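Local atomic coordinates of oxidoreductase, short-chain dehydrogenase/reductase family (Aeromonas hydrophila subsp. hydrophila, PDB entry 3L6E), a protein that is a putative NAD(P)-dependent oxidoreductase of the short-chain dehydrogenase/reductase family, possibly acting as a 3-dehydrosphinganine reductase in sphingolipid metabolism. Residues Gln29-Gly34 and Ala50-Val55. Numbering follows the deposited sequence.
Sequences QVSMMG and AVIGIV. Unlike the reference sequence in segment 50-55: Val55 (reference Ala).
Met32, a selenomethionine, sets CG opposite its own carbonyl carbon (chi1 -52°), runs straight through chi2 and then folds at chi3 (-57°), which swings CE across to Gly53. Its SE lies 4.0 Å from Val51 CB and its CE 3.8 Å from Val51 CG2, the two side chains meeting at a slant. CE also covers the strand where Gly53 has no side chain, 3.7 Å from Gly53 N. Val30 CB joins this face against Val51 CG1, and helices 14-25 and 37-47 close over it. On the other face, Ile54 CD1 reaches back to Ser31 CB (4.0 Å), while Met33 CG sits farther off, 4.3 Å from Ile54 CB; helix 61-75 packs here, and Ser31 OG is hydrogen-bonded to His5. Between the faces, strands 29-34 and 51-55, the latter outermost in this chain's sheet, run parallel in register. Met32 is gripped twice, its N giving to Ile52 O and its O taking Ile54 N at 2.8 Å, almost straight at 167°. The ladder slackens at Gly34 N to Ile54 O, a weak bond of 3.3 Å. With helix 37-47 as the crossover, this is a beta-alpha-beta unit of the Rossmann fold: facing backbone groups of Met32, Ile52 and Ile54 bond strand to strand, leaving largely apolar faces for the helices.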
# COMPACT_ATOMS: atom_id res chain seq x y z
N GLN A 29 2.79 1.24 -23.26
CA GLN A 29 1.68 1.39 -24.20
C GLN A 29 0.39 1.02 -23.49
O GLN A 29 0.36 0.08 -22.69
CB GLN A 29 1.85 0.45 -25.40
CG GLN A 29 3.14 0.63 -26.18
CD GLN A 29 3.05 1.76 -27.17
OE1 GLN A 29 3.23 2.93 -26.81
NE2 GLN A 29 2.78 1.43 -28.42
N VAL A 30 -0.69 1.72 -23.79
CA VAL A 30 -1.90 1.52 -22.98
C VAL A 30 -3.13 1.31 -23.83
O VAL A 30 -3.45 2.16 -24.65
CB VAL A 30 -2.11 2.69 -21.98
CG1 VAL A 30 -3.33 2.46 -21.14
CG2 VAL A 30 -0.91 2.84 -21.08
N SER A 31 -3.80 0.18 -23.66
CA SER A 31 -5.10 -0.04 -24.29
C SER A 31 -6.17 0.52 -23.35
O SER A 31 -6.45 -0.07 -22.29
CB SER A 31 -5.34 -1.51 -24.56
OG SER A 31 -4.57 -1.95 -25.65
N MSE A 32 -6.74 1.65 -23.72
CA MSE A 32 -7.74 2.31 -22.88
C MSE A 32 -9.13 1.74 -23.15
O MSE A 32 -9.61 1.81 -24.28
CB MSE A 32 -7.74 3.82 -23.13
CG MSE A 32 -6.38 4.48 -23.03
SE MSE A 32 -6.44 6.39 -23.40
CE MSE A 32 -7.21 6.36 -25.19
N MSE A 33 -9.78 1.19 -22.14
CA MSE A 33 -11.17 0.76 -22.30
C MSE A 33 -12.13 1.64 -21.52
O MSE A 33 -11.90 1.92 -20.35
CB MSE A 33 -11.35 -0.69 -21.88
CG MSE A 33 -10.53 -1.66 -22.73
SE MSE A 33 -10.80 -3.48 -22.15
CE MSE A 33 -9.48 -4.34 -23.32
N GLY A 34 -13.20 2.08 -22.19
CA GLY A 34 -14.18 2.96 -21.57
C GLY A 34 -15.51 2.99 -22.27
O GLY A 34 -15.62 2.66 -23.45
N ALA A 50 0.85 6.20 -28.31
CA ALA A 50 1.11 5.50 -27.07
C ALA A 50 -0.12 4.73 -26.57
O ALA A 50 -0.01 3.85 -25.71
CB ALA A 50 1.59 6.47 -26.02
N VAL A 51 -1.29 5.04 -27.11
CA VAL A 51 -2.55 4.48 -26.62
C VAL A 51 -3.52 4.18 -27.76
O VAL A 51 -3.37 4.70 -28.86
CB VAL A 51 -3.27 5.44 -25.62
CG1 VAL A 51 -2.43 5.68 -24.34
CG2 VAL A 51 -3.63 6.75 -26.30
N ILE A 52 -4.51 3.36 -27.46
CA ILE A 52 -5.73 3.27 -28.27
C ILE A 52 -6.95 3.31 -27.37
O ILE A 52 -6.94 2.76 -26.27
CB ILE A 52 -5.84 1.95 -29.05
CG1 ILE A 52 -5.06 0.86 -28.33
CG2 ILE A 52 -5.40 2.13 -30.47
CD1 ILE A 52 -5.76 -0.44 -28.26
N GLY A 53 -8.01 3.92 -27.89
CA GLY A 53 -9.31 3.88 -27.26
C GLY A 53 -10.13 2.74 -27.83
O GLY A 53 -10.43 2.71 -29.02
N ILE A 54 -10.45 1.78 -26.97
CA ILE A 54 -11.41 0.74 -27.30
C ILE A 54 -12.69 1.08 -26.55
O ILE A 54 -12.70 1.15 -25.32
CB ILE A 54 -10.90 -0.66 -26.85
CG1 ILE A 54 -9.60 -1.02 -27.57
CG2 ILE A 54 -11.97 -1.72 -27.07
CD1 ILE A 54 -8.68 -1.85 -26.72
N VAL A 55 -13.75 1.36 -27.28
CA VAL A 55 -15.03 1.61 -26.63
C VAL A 55 -15.63 0.24 -26.33
O VAL A 55 -15.63 -0.65 -27.18
CB VAL A 55 -15.99 2.46 -27.48
CG1 VAL A 55 -17.32 2.65 -26.76
CG2 VAL A 55 -15.37 3.82 -27.79